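Local coordinates for MexT protein (Pseudomonas aeruginosa, PDB 6L33) that activates transcription of the MexEF-OprN efflux pump genes as a LysR-type regulator, of which this chain is the regulatory domain, at residues F10-S15 with R196-R201; G21-L26 with L39-A44; D66-N71 with S182-G187; E119-E122 with K127-V130; N138-L143 with I149-P154. All coordinates share one frame; numbering follows the deposited sequence.

Contact 1 of 5, residues F10-S15 with R196-R201; sequences FRIGLS and RWLRSR
With its CG trans to the backbone N (chi1 171°), Leu-198 reaches out from the helix, while Phe-10 folds its ring back beside its own backbone N, and a methyl meets an aromatic ring. CD2 of Leu-198 lies 3.8 Å from CG of Phe-10. Measured to the ring centroid, the same CD2 is 4.3 Å from Phe-10, an off-centre CH-pi contact tilted 30° from the ring normal. The methyl sits by the root of the ring, nearest CG, with CB and CD1 only slightly farther off. Two residues along the strand, CG2 of Ile-12 meets that methyl as well, 3.7 Å from Leu-198 CD2, so one leucine branch serves both partners.

In the periplasmic-binding-protein-like fold of the LysR regulatory domain, this is where helix 193-203, late in the chain, packs against strand 9-14 near its start; the local axes run at 44° to each other. Trp-197 adds its indole edge: CZ3 stands 3.8 Å from Phe-10 CE2, the side chains crossing at about a right angle. The indole is held from its far end. Its NE1 is hydrogen-bonded to Glu-33, whose other carboxylate oxygen forms a salt bridge with Arg-201. CD of Arg-201 lies over one indole face, and Arg-201 NH1 donates to Ser-200 OG at 3.2 Å, in the guanidinium plane.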
# COMPACT_ATOMS: atom_id res chain seq x y z
N PHE B 10 -4.95 19.77 2.30
CA PHE B 10 -5.51 18.93 3.34
C PHE B 10 -4.78 17.59 3.37
O PHE B 10 -4.46 17.02 2.33
CB PHE B 10 -7.01 18.72 3.12
CG PHE B 10 -7.85 19.90 3.52
CD1 PHE B 10 -7.73 20.45 4.79
CD2 PHE B 10 -8.75 20.46 2.63
CE1 PHE B 10 -8.50 21.53 5.16
CE2 PHE B 10 -9.52 21.55 3.00
CZ PHE B 10 -9.39 22.09 4.26
N ARG B 11 -4.51 17.11 4.58
CA ARG B 11 -3.78 15.87 4.80
C ARG B 11 -4.67 14.91 5.58
O ARG B 11 -5.05 15.21 6.72
CB ARG B 11 -2.46 16.12 5.53
CG ARG B 11 -1.46 16.93 4.71
CD ARG B 11 -0.37 17.55 5.58
NE ARG B 11 0.53 18.38 4.79
CZ ARG B 11 0.35 19.68 4.56
NH1 ARG B 11 1.23 20.35 3.82
NH2 ARG B 11 -0.71 20.30 5.06
N ILE B 12 -5.00 13.77 4.98
CA ILE B 12 -5.86 12.78 5.59
C ILE B 12 -5.18 11.42 5.52
O ILE B 12 -4.30 11.18 4.69
CB ILE B 12 -7.26 12.71 4.92
CG1 ILE B 12 -7.15 12.09 3.53
CG2 ILE B 12 -7.89 14.09 4.84
CD1 ILE B 12 -8.49 11.92 2.84
N GLY B 13 -5.59 10.53 6.42
CA GLY B 13 -5.09 9.17 6.47
C GLY B 13 -6.20 8.19 6.13
O GLY B 13 -7.32 8.31 6.62
N LEU B 14 -5.87 7.21 5.29
CA LEU B 14 -6.87 6.26 4.84
C LEU B 14 -6.31 4.85 4.88
O LEU B 14 -5.17 4.61 4.48
CB LEU B 14 -7.36 6.57 3.41
CG LEU B 14 -8.17 7.85 3.19
CD1 LEU B 14 -8.57 7.96 1.73
CD2 LEU B 14 -9.41 7.89 4.09
N SER B 15 -7.12 3.92 5.38
CA SER B 15 -6.82 2.51 5.23
C SER B 15 -6.80 2.16 3.75
O SER B 15 -7.51 2.75 2.94
CB SER B 15 -7.86 1.66 5.97
OG SER B 15 -7.62 0.28 5.79
N ARG B 196 -13.92 20.91 9.95
CA ARG B 196 -15.31 20.48 10.01
C ARG B 196 -15.87 20.27 8.61
O ARG B 196 -16.62 19.32 8.36
CB ARG B 196 -16.15 21.51 10.78
CG ARG B 196 -17.64 21.48 10.46
CD ARG B 196 -18.05 22.55 9.45
NE ARG B 196 -19.38 22.30 8.89
CZ ARG B 196 -19.86 22.88 7.80
NH1 ARG B 196 -19.12 23.75 7.12
NH2 ARG B 196 -21.08 22.58 7.37
N TRP B 197 -15.51 21.16 7.69
CA TRP B 197 -15.98 21.06 6.32
C TRP B 197 -15.45 19.80 5.64
O TRP B 197 -16.20 19.07 4.99
CB TRP B 197 -15.58 22.31 5.54
CG TRP B 197 -15.92 22.27 4.10
CD1 TRP B 197 -17.13 22.54 3.54
CD2 TRP B 197 -15.04 21.96 3.02
NE1 TRP B 197 -17.06 22.40 2.17
CE2 TRP B 197 -15.78 22.05 1.83
CE3 TRP B 197 -13.69 21.60 2.95
CZ2 TRP B 197 -15.22 21.80 0.58
CZ3 TRP B 197 -13.14 21.36 1.71
CH2 TRP B 197 -13.90 21.46 0.55
N LEU B 198 -14.15 19.54 5.78
CA LEU B 198 -13.57 18.34 5.17
C LEU B 198 -14.20 17.08 5.75
O LEU B 198 -14.56 16.16 5.01
CB LEU B 198 -12.05 18.33 5.38
CG LEU B 198 -11.33 17.04 4.98
CD1 LEU B 198 -11.57 16.72 3.51
CD2 LEU B 198 -9.85 17.15 5.28
N ARG B 199 -14.34 17.02 7.08
CA ARG B 199 -14.90 15.83 7.71
C ARG B 199 -16.35 15.62 7.30
O ARG B 199 -16.78 14.48 7.05
CB ARG B 199 -14.78 15.94 9.23
CG ARG B 199 -13.35 16.03 9.72
CD ARG B 199 -13.25 15.73 11.21
NE ARG B 199 -14.12 16.59 12.00
CZ ARG B 199 -13.74 17.74 12.55
NH1 ARG B 199 -12.50 18.18 12.40
NH2 ARG B 199 -14.61 18.45 13.26
N SER B 200 -17.14 16.70 7.22
CA SER B 200 -18.51 16.56 6.74
C SER B 200 -18.54 16.10 5.29
O SER B 200 -19.49 15.42 4.88
CB SER B 200 -19.27 17.88 6.91
OG SER B 200 -18.74 18.90 6.08
N ARG B 201 -17.52 16.44 4.51
CA ARG B 201 -17.46 15.97 3.12
C ARG B 201 -17.08 14.50 3.05
O ARG B 201 -17.58 13.77 2.19
CB ARG B 201 -16.49 16.83 2.31
CG ARG B 201 -17.17 17.94 1.51
CD ARG B 201 -18.01 18.84 2.42
NE ARG B 201 -18.82 19.79 1.68
CZ ARG B 201 -19.67 20.65 2.25
NH1 ARG B 201 -19.80 20.66 3.57
NH2 ARG B 201 -20.37 21.49 1.50

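Contact 2 of 5, residues G21-L26 with L39-A44; sequences GLLPPL and LVVRRA. With SO4 (sulfate ion), chain E.
Leu-26 and Leu-39 meet through their CD2 methyls, 4.2 Å apart, the two side chains set roughly perpendicular. In each, CG is trans to the backbone N (chi1 176° and -172°), which swings the fork toward the facing element, between helix 18-33 and strand 38-43. One helical turn earlier, Leu-23 reaches Val-41, CD1 to CG2 at 4.4 Å. Its chi1 of -146° is well off a staggered value, and it also packs on Leu-143 of the second subunit. This is the return half of the beta-alpha-beta unit formed by strand 9-14, helix 18-33 and strand 38-43.

Outside that apolar layer, the Arg-42 side chain and the Arg-43 backbone N hold a sulfate ion, probably from the crystallisation liquor. The Arg-42 chain bends at chi2 and again at chi3, curling its guanidinium back so that one edge faces the anion in plane. NE of Arg-42 donates to sulfate O3 at 2.9 Å, and NH2 of Arg-42 to sulfate O1 at 2.8 Å. The backbone N of Arg-43 gives O3 a second bond, also 2.9 Å long, while its NH2 bonds to Gln-136 of the second subunit. NH1 of Arg-43 from the second subunit binds the same ion. Arginines of both chains thus meet at one anion, whose negative charge probably eases their crowding, whereas between residues 21-26 and 39-44 the contact is made of leucine and valine methyls.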
# COMPACT_ATOMS: atom_id res chain seq x y z
N GLY B 21 -12.90 2.70 -2.36
CA GLY B 21 -14.27 3.14 -2.50
C GLY B 21 -14.51 4.60 -2.16
O GLY B 21 -15.31 5.27 -2.82
N LEU B 22 -13.81 5.11 -1.14
CA LEU B 22 -14.08 6.45 -0.65
C LEU B 22 -13.47 7.52 -1.54
O LEU B 22 -14.10 8.55 -1.80
CB LEU B 22 -13.54 6.59 0.78
CG LEU B 22 -13.78 7.88 1.57
CD1 LEU B 22 -13.87 7.56 3.06
CD2 LEU B 22 -12.68 8.90 1.33
N LEU B 23 -12.24 7.30 -2.02
CA LEU B 23 -11.49 8.37 -2.67
C LEU B 23 -12.12 8.86 -3.97
O LEU B 23 -12.24 10.08 -4.14
CB LEU B 23 -10.04 7.90 -2.88
CG LEU B 23 -8.89 8.91 -2.79
CD1 LEU B 23 -7.56 8.21 -2.88
CD2 LEU B 23 -8.99 9.92 -3.89
N PRO B 24 -12.52 8.00 -4.92
CA PRO B 24 -12.99 8.52 -6.23
C PRO B 24 -14.20 9.43 -6.09
O PRO B 24 -14.19 10.54 -6.63
CB PRO B 24 -13.31 7.24 -7.02
CG PRO B 24 -12.41 6.22 -6.43
CD PRO B 24 -12.35 6.54 -4.96
N PRO B 25 -15.28 9.02 -5.39
CA PRO B 25 -16.40 9.96 -5.25
C PRO B 25 -16.06 11.18 -4.42
O PRO B 25 -16.59 12.26 -4.67
CB PRO B 25 -17.49 9.11 -4.59
CG PRO B 25 -16.75 8.09 -3.83
CD PRO B 25 -15.57 7.75 -4.69
N LEU B 26 -15.18 11.03 -3.43
CA LEU B 26 -14.80 12.16 -2.60
C LEU B 26 -14.07 13.22 -3.42
O LEU B 26 -14.42 14.40 -3.39
CB LEU B 26 -13.93 11.69 -1.43
CG LEU B 26 -13.40 12.80 -0.53
CD1 LEU B 26 -14.44 13.21 0.51
CD2 LEU B 26 -12.09 12.38 0.13
N LEU B 39 -5.34 17.69 -2.02
CA LEU B 39 -5.52 16.60 -1.06
C LEU B 39 -4.29 15.71 -1.04
O LEU B 39 -3.84 15.23 -2.09
CB LEU B 39 -6.76 15.77 -1.40
CG LEU B 39 -7.15 14.72 -0.37
CD1 LEU B 39 -7.47 15.37 0.96
CD2 LEU B 39 -8.34 13.90 -0.86
N VAL B 40 -3.74 15.49 0.15
CA VAL B 40 -2.65 14.55 0.37
C VAL B 40 -3.20 13.41 1.22
O VAL B 40 -3.70 13.64 2.33
CB VAL B 40 -1.44 15.21 1.05
CG1 VAL B 40 -0.37 14.18 1.37
CG2 VAL B 40 -0.88 16.31 0.17
N VAL B 41 -3.10 12.18 0.71
CA VAL B 41 -3.58 11.00 1.41
C VAL B 41 -2.38 10.20 1.89
O VAL B 41 -1.51 9.83 1.09
CB VAL B 41 -4.49 10.14 0.51
CG1 VAL B 41 -5.03 8.95 1.30
CG2 VAL B 41 -5.62 10.97 -0.07
N ARG B 42 -2.32 9.95 3.19
CA ARG B 42 -1.31 9.10 3.79
C ARG B 42 -1.91 7.74 4.14
O ARG B 42 -3.10 7.63 4.45
CB ARG B 42 -0.72 9.75 5.05
CG ARG B 42 -0.25 11.18 4.87
CD ARG B 42 0.89 11.27 3.86
NE ARG B 42 1.94 10.30 4.14
CZ ARG B 42 2.88 10.46 5.07
NH1 ARG B 42 2.92 11.56 5.80
NH2 ARG B 42 3.80 9.51 5.26
N ARG B 43 -1.07 6.71 4.08
CA ARG B 43 -1.51 5.37 4.45
C ARG B 43 -1.70 5.28 5.96
O ARG B 43 -0.85 5.74 6.73
CB ARG B 43 -0.48 4.33 3.99
CG ARG B 43 -0.68 2.93 4.56
CD ARG B 43 -1.95 2.27 4.03
NE ARG B 43 -1.98 2.23 2.57
CZ ARG B 43 -1.36 1.31 1.84
NH1 ARG B 43 -0.66 0.35 2.43
NH2 ARG B 43 -1.44 1.35 0.51
N ALA B 44 -2.81 4.69 6.39
CA ALA B 44 -3.16 4.59 7.80
C ALA B 44 -3.56 3.17 8.15
O ALA B 44 -4.20 2.48 7.35
CB ALA B 44 -4.29 5.56 8.17
S SO4 E . 2.77 6.85 2.82
O1 SO4 E . 3.97 7.43 3.41
O2 SO4 E . 2.68 5.43 3.15
O3 SO4 E . 1.59 7.54 3.34
O4 SO4 E . 2.81 7.00 1.37

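Contact 3 of 5, residues D66-N71 with S182-G187; sequences DELPAN and SMAWRG
Ala-184 with Leu-68 and Gly-187 with Asn-71 join strand 181-186 to the loop that leads into its antiparallel neighbour, strand 72-78. At the start of the segment, Ser-182 points toward the loop, where its OG bonds to Thr-65 OG1, just ahead of residues 66-71. Met-183, present as selenomethionine, faces away, toward helix 193-203. Ala-184 comes next and carries the apolar touch: its CB sits 3.6 Å from CD1 of Leu-68 and 4.2 Å from CD2, so the leucine fork meets it with both methyls. With CG trans to its carbonyl carbon (chi1 -63°), Leu-68 brings that fork to Ala-184, and Met-49 of helix 49-55 touches both residues.

Trp-185 faces away again, in the usual alternation of a strand, and makes a cation-pi pair with Arg-199. Arg-186 brings its backbone: CA lies 3.4 Å from Asn-71 O, a CA-H...O contact, while its bent chain leads off and NH1 bonds to Gln-189. Gly-187 ends the walk. Its N donates to Asn-71 O at 2.8 Å, nearly straight at 174°, although the donor stands well above the carbonyl plane, 54° out of it. Having no side chain, Gly-187 also lets the amide oxygen OD1 of Asn-71 come within 3.5 Å of its CA. The Asn-71 carbonyl therefore receives one short, straight N-H bond, off the lone-pair direction, and one weaker C-H contact, and these fix the loop end against the strand end just before the chain enters strand 72-78; the apolar leucine contact holds the loop farther back.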
# COMPACT_ATOMS: atom_id res chain seq x y z
N ASP B 66 -7.84 1.00 16.92
CA ASP B 66 -7.88 0.31 18.20
C ASP B 66 -7.90 1.37 19.28
O ASP B 66 -9.00 1.79 19.70
CB ASP B 66 -6.70 -0.67 18.30
CG ASP B 66 -6.74 -1.50 19.57
OD1 ASP B 66 -7.74 -1.41 20.31
OD2 ASP B 66 -5.77 -2.25 19.82
N GLU B 67 -6.76 1.86 19.74
CA GLU B 67 -6.71 2.96 20.70
C GLU B 67 -6.24 4.23 20.01
O GLU B 67 -5.48 4.19 19.03
CB GLU B 67 -5.77 2.63 21.87
CG GLU B 67 -5.92 1.23 22.42
CD GLU B 67 -7.06 1.11 23.41
OE1 GLU B 67 -7.33 -0.01 23.87
OE2 GLU B 67 -7.69 2.15 23.72
N LEU B 68 -6.71 5.36 20.52
CA LEU B 68 -6.40 6.68 20.00
C LEU B 68 -5.91 7.57 21.14
O LEU B 68 -6.21 7.31 22.31
CB LEU B 68 -7.63 7.31 19.34
CG LEU B 68 -8.17 6.59 18.11
CD1 LEU B 68 -9.53 7.13 17.73
CD2 LEU B 68 -7.20 6.70 16.94
N PRO B 69 -5.14 8.61 20.83
CA PRO B 69 -4.69 9.53 21.89
C PRO B 69 -5.87 10.19 22.59
O PRO B 69 -6.97 10.32 22.03
CB PRO B 69 -3.85 10.56 21.13
CG PRO B 69 -3.39 9.84 19.91
CD PRO B 69 -4.51 8.92 19.53
N ALA B 70 -5.63 10.60 23.83
CA ALA B 70 -6.69 11.23 24.62
C ALA B 70 -7.19 12.52 23.97
O ALA B 70 -8.37 12.86 24.09
CB ALA B 70 -6.19 11.51 26.04
N ASN B 71 -6.31 13.24 23.28
CA ASN B 71 -6.65 14.48 22.59
C ASN B 71 -7.17 14.20 21.18
O ASN B 71 -6.76 14.84 20.21
CB ASN B 71 -5.44 15.40 22.56
CG ASN B 71 -5.80 16.84 22.20
OD1 ASN B 71 -6.97 17.16 21.96
ND2 ASN B 71 -4.80 17.70 22.17
N SER B 182 -13.30 3.55 11.72
CA SER B 182 -13.58 4.79 12.44
C SER B 182 -13.16 5.99 11.60
O SER B 182 -12.28 5.90 10.75
CB SER B 182 -12.84 4.85 13.79
OG SER B 182 -13.44 4.01 14.75
N MSE B 183 -13.82 7.11 11.86
CA MSE B 183 -13.27 8.41 11.50
C MSE B 183 -12.74 9.03 12.77
O MSE B 183 -13.48 9.17 13.75
CB MSE B 183 -14.29 9.32 10.84
CG MSE B 183 -13.73 10.71 10.55
SE MSE B 183 -14.97 11.94 9.70
CE MSE B 183 -15.65 10.78 8.30
N ALA B 184 -11.47 9.40 12.78
CA ALA B 184 -10.83 9.93 13.97
C ALA B 184 -10.08 11.20 13.63
O ALA B 184 -9.43 11.29 12.58
CB ALA B 184 -9.88 8.91 14.60
N TRP B 185 -10.17 12.18 14.53
CA TRP B 185 -9.47 13.44 14.36
C TRP B 185 -9.06 13.95 15.73
O TRP B 185 -9.52 13.45 16.76
CB TRP B 185 -10.34 14.46 13.60
CG TRP B 185 -11.60 14.85 14.31
CD1 TRP B 185 -11.80 15.97 15.07
CD2 TRP B 185 -12.85 14.14 14.30
NE1 TRP B 185 -13.09 15.99 15.54
CE2 TRP B 185 -13.76 14.89 15.08
CE3 TRP B 185 -13.29 12.96 13.70
CZ2 TRP B 185 -15.07 14.48 15.29
CZ3 TRP B 185 -14.60 12.55 13.91
CH2 TRP B 185 -15.47 13.31 14.70
N ARG B 186 -8.19 14.94 15.72
CA ARG B 186 -7.61 15.48 16.94
C ARG B 186 -8.54 16.52 17.55
O ARG B 186 -9.23 17.26 16.84
CB ARG B 186 -6.25 16.10 16.65
CG ARG B 186 -6.30 17.13 15.55
CD ARG B 186 -6.10 16.54 14.16
NE ARG B 186 -4.75 16.04 13.96
CZ ARG B 186 -3.65 16.80 13.99
NH1 ARG B 186 -3.73 18.11 14.20
NH2 ARG B 186 -2.47 16.24 13.80
N GLY B 187 -8.56 16.57 18.89
CA GLY B 187 -9.48 17.45 19.58
C GLY B 187 -9.33 18.91 19.21
O GLY B 187 -10.32 19.65 19.17

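Contact 4 of 5, residues E119-E122 with K127-V130; sequences EELE and KRKV
Leu-121 is the residue of helix 116-123 that meets Lys-127 and Arg-128, at the point where the beta-alpha-beta unit of strand 103-107, helix 116-123 and strand 129-134 passes from its helix into its last strand. Only four residues separate the two segments, and the chain turns back sharply enough to bring the CA atoms of Leu-121 and Lys-127 to 5.7 Å. Going along the helix, Glu-119 and Glu-120 lie toward its outer side, Glu-119 touching Arg-177.

Leu-121 then points inward. Its CG is trans to the carbonyl carbon (chi1 -72°) and chi2 is close to 180°, an extended course that carries CD1 to the incoming chain. Leu-96 and Cys-100 of helix 96-101 pack on the same leucine, burying it between helix 96-101 and the chain that follows its own helix. Glu-122 takes its carboxylate away from the contact.

On the other segment the Lys-127 side chain points away, and it is the Lys-127 backbone that is approached, its C atom lying 4.3 Å from CD1 of Leu-121. Arg-128 offers the apolar base of its side chain instead. From there the chain runs almost fully extended along Tyr-99, His-104 and Leu-106 to its charged end, where NE makes a salt bridge with Asp-118, one turn before Leu-121. The leucine methyl CD1 rests against both CB and CG of Arg-128, 4.3 Å and 4.2 Å away.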
# COMPACT_ATOMS: atom_id res chain seq x y z
N GLU B 119 -3.39 -15.16 19.07
CA GLU B 119 -3.66 -14.93 20.49
C GLU B 119 -4.91 -15.68 20.93
O GLU B 119 -4.94 -16.29 22.01
CB GLU B 119 -3.79 -13.43 20.75
CG GLU B 119 -4.05 -13.04 22.19
CD GLU B 119 -4.15 -11.53 22.36
OE1 GLU B 119 -3.33 -10.80 21.77
OE2 GLU B 119 -5.05 -11.07 23.09
N GLU B 120 -5.96 -15.67 20.10
CA GLU B 120 -7.20 -16.34 20.46
C GLU B 120 -7.05 -17.86 20.40
O GLU B 120 -7.55 -18.57 21.28
CB GLU B 120 -8.33 -15.87 19.54
CG GLU B 120 -9.69 -16.46 19.88
CD GLU B 120 -10.23 -16.01 21.23
OE1 GLU B 120 -11.21 -16.62 21.71
OE2 GLU B 120 -9.69 -15.04 21.80
N LEU B 121 -6.37 -18.38 19.38
CA LEU B 121 -6.17 -19.82 19.27
C LEU B 121 -5.35 -20.35 20.43
O LEU B 121 -5.59 -21.47 20.91
CB LEU B 121 -5.50 -20.17 17.94
CG LEU B 121 -6.36 -20.04 16.67
CD1 LEU B 121 -5.53 -20.38 15.44
CD2 LEU B 121 -7.60 -20.91 16.77
N GLU B 122 -4.37 -19.57 20.89
CA GLU B 122 -3.53 -20.01 22.01
C GLU B 122 -4.34 -20.23 23.27
O GLU B 122 -4.02 -21.11 24.07
CB GLU B 122 -2.42 -18.98 22.26
CG GLU B 122 -1.37 -19.42 23.26
CD GLU B 122 -1.75 -19.12 24.70
OE1 GLU B 122 -2.63 -18.26 24.92
OE2 GLU B 122 -1.16 -19.74 25.62
N LYS B 127 -2.91 -23.72 17.50
CA LYS B 127 -1.98 -22.83 16.82
C LYS B 127 -2.10 -23.02 15.31
O LYS B 127 -2.77 -23.94 14.83
CB LYS B 127 -0.54 -23.05 17.29
CG LYS B 127 -0.08 -24.50 17.21
CD LYS B 127 1.29 -24.67 17.86
CE LYS B 127 1.78 -26.11 17.77
NZ LYS B 127 2.00 -26.54 16.37
N ARG B 128 -1.44 -22.13 14.58
CA ARG B 128 -1.43 -22.15 13.13
C ARG B 128 -0.06 -21.71 12.65
O ARG B 128 0.73 -21.12 13.40
CB ARG B 128 -2.52 -21.23 12.55
CG ARG B 128 -2.27 -19.76 12.86
CD ARG B 128 -3.28 -18.83 12.21
NE ARG B 128 -2.93 -17.43 12.42
CZ ARG B 128 -3.46 -16.41 11.76
NH1 ARG B 128 -4.39 -16.63 10.84
NH2 ARG B 128 -3.07 -15.17 12.02
N LYS B 129 0.24 -21.99 11.38
CA LYS B 129 1.51 -21.61 10.77
C LYS B 129 1.27 -20.47 9.79
O LYS B 129 0.54 -20.63 8.81
CB LYS B 129 2.16 -22.81 10.07
CG LYS B 129 3.55 -22.51 9.51
CD LYS B 129 4.44 -21.83 10.54
CE LYS B 129 5.78 -22.53 10.69
NZ LYS B 129 6.91 -21.56 10.73
N VAL B 130 1.89 -19.33 10.07
CA VAL B 130 1.87 -18.20 9.15
C VAL B 130 3.09 -18.29 8.25
O VAL B 130 4.22 -18.43 8.74
CB VAL B 130 1.84 -16.87 9.92
CG1 VAL B 130 1.93 -15.68 8.95
CG2 VAL B 130 0.59 -16.77 10.78

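Contact 5 of 5, residues N138-L143 with I149-P154; sequences NGLGTL and IIATVP
Helix 140-144 sits on strand 150-154, the middle strand of the second of the domain's two five-stranded sheets, and Leu-140 is the residue that makes the touch. Its CD2 methyl lies 3.7 Å from CB of Ala-151 and 4.2 Å from CG1 of Val-153, so a single branch reaches across two residues that face the helix from the same side of the strand. The leucine CG is trans to the backbone N (chi1 -160°), which aims the fork down at the sheet. Ala-151, with nothing beyond CB, allows the close approach. Val-153 lies alongside, pointing the opposite way, with CG1 turned to the leucine.

In this subdomain of the periplasmic-binding-protein-like fold the short helix follows strand 129-134 and precedes strand 150-154, and Leu-140 also touches Val-107 of the neighbouring strand 103-107 and Val-134 of the outer strand 129-134. Gly-139, at a positive phi of 84°, comes just ahead of the helix; the turn there is loosely closed: Thr-142 N reaches Gly-139 O at 3.1 Å in a weak hydrogen bond. Just before it, the backbone N of Asn-138 bonds to Asp-16, in the loop after strand 9-14, which ties this subdomain to the other, and Asn-138 packs on Asn-138 of the second subunit. Thr-152, between the two contacting residues, faces away from the helix and pairs its OG1 with Tyr-99 OH.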
# COMPACT_ATOMS: atom_id res chain seq x y z
N ASN B 138 -4.94 -4.80 -0.13
CA ASN B 138 -5.08 -4.92 -1.57
C ASN B 138 -3.93 -5.72 -2.17
O ASN B 138 -2.80 -5.69 -1.69
CB ASN B 138 -5.17 -3.54 -2.23
CG ASN B 138 -3.99 -2.65 -1.88
OD1 ASN B 138 -2.86 -2.91 -2.28
ND2 ASN B 138 -4.27 -1.57 -1.16
N GLY B 139 -4.25 -6.47 -3.24
CA GLY B 139 -3.30 -7.37 -3.86
C GLY B 139 -3.20 -8.73 -3.21
O GLY B 139 -2.52 -9.61 -3.75
N LEU B 140 -3.87 -8.94 -2.08
CA LEU B 140 -3.77 -10.21 -1.36
C LEU B 140 -4.28 -11.38 -2.20
O LEU B 140 -3.77 -12.50 -2.08
CB LEU B 140 -4.54 -10.13 -0.05
CG LEU B 140 -4.22 -11.12 1.06
CD1 LEU B 140 -2.73 -11.14 1.33
CD2 LEU B 140 -4.99 -10.77 2.32
N GLY B 141 -5.27 -11.15 -3.06
CA GLY B 141 -5.78 -12.22 -3.90
C GLY B 141 -4.76 -12.72 -4.90
O GLY B 141 -4.73 -13.91 -5.23
N THR B 142 -3.91 -11.82 -5.41
CA THR B 142 -2.83 -12.24 -6.30
C THR B 142 -1.80 -13.10 -5.58
O THR B 142 -1.15 -13.94 -6.20
CB THR B 142 -2.17 -11.01 -6.92
OG1 THR B 142 -3.14 -10.27 -7.67
CG2 THR B 142 -1.08 -11.42 -7.87
N LEU B 143 -1.66 -12.92 -4.26
CA LEU B 143 -0.69 -13.70 -3.52
C LEU B 143 -1.23 -15.06 -3.11
O LEU B 143 -0.46 -16.02 -2.98
CB LEU B 143 -0.21 -12.92 -2.29
CG LEU B 143 0.33 -11.52 -2.57
CD1 LEU B 143 0.99 -10.94 -1.32
CD2 LEU B 143 1.31 -11.52 -3.74
N ILE B 149 -3.01 -21.18 0.86
CA ILE B 149 -2.86 -20.19 1.91
C ILE B 149 -4.18 -19.45 2.10
O ILE B 149 -4.87 -19.10 1.13
CB ILE B 149 -1.73 -19.20 1.58
CG1 ILE B 149 -0.42 -19.93 1.32
CG2 ILE B 149 -1.55 -18.19 2.71
CD1 ILE B 149 0.65 -19.06 0.68
N ILE B 150 -4.55 -19.21 3.36
CA ILE B 150 -5.77 -18.50 3.68
C ILE B 150 -5.43 -17.27 4.51
O ILE B 150 -4.39 -17.21 5.17
CB ILE B 150 -6.78 -19.41 4.43
CG1 ILE B 150 -6.22 -19.85 5.77
CG2 ILE B 150 -7.13 -20.63 3.58
CD1 ILE B 150 -7.00 -21.00 6.41
N ALA B 151 -6.31 -16.27 4.45
CA ALA B 151 -6.15 -15.03 5.18
C ALA B 151 -7.41 -14.74 5.98
O ALA B 151 -8.52 -15.08 5.55
CB ALA B 151 -5.84 -13.85 4.25
N THR B 152 -7.24 -14.11 7.14
CA THR B 152 -8.35 -13.71 8.00
C THR B 152 -8.34 -12.19 8.09
O THR B 152 -7.42 -11.60 8.66
CB THR B 152 -8.22 -14.33 9.39
OG1 THR B 152 -8.00 -15.74 9.28
CG2 THR B 152 -9.48 -14.09 10.20
N VAL B 153 -9.37 -11.56 7.52
CA VAL B 153 -9.39 -10.11 7.35
C VAL B 153 -10.74 -9.57 7.80
O VAL B 153 -11.72 -10.32 7.90
CB VAL B 153 -9.10 -9.70 5.88
CG1 VAL B 153 -7.79 -10.31 5.40
CG2 VAL B 153 -10.26 -10.11 4.97
N PRO B 154 -10.81 -8.27 8.10
CA PRO B 154 -12.12 -7.66 8.37
C PRO B 154 -13.03 -7.76 7.16
O PRO B 154 -12.58 -7.79 6.02
CB PRO B 154 -11.77 -6.20 8.70
CG PRO B 154 -10.35 -6.23 9.14
CD PRO B 154 -9.70 -7.32 8.34

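How the contacts relate
The five contacts divide between the two sheets. Contacts 1, 2 and 3 share the first: backbone atoms Phe-10 O and Val-40 N, 2.8 Å apart, join contact 1 to contact 2, whose centres are about 8 Å apart. Contact 3 meets contact 1 where CD of Arg-199 lies 3.5 Å from CD2 of Trp-185. Contacts 4 and 5 belong to the second sheet, across the chain's centre from contact 1, and touch where Arg-128 NH1 packs 4.0 Å from Thr-152 OG1. Between contacts 2 and 5 about 4 Å separates the nearest atoms. Contacts 2, 4 and 5 all meet the second subunit; a sulfate lies at contact 2, and the Arg-128 side chain is about 4 Å from a bound sulfate.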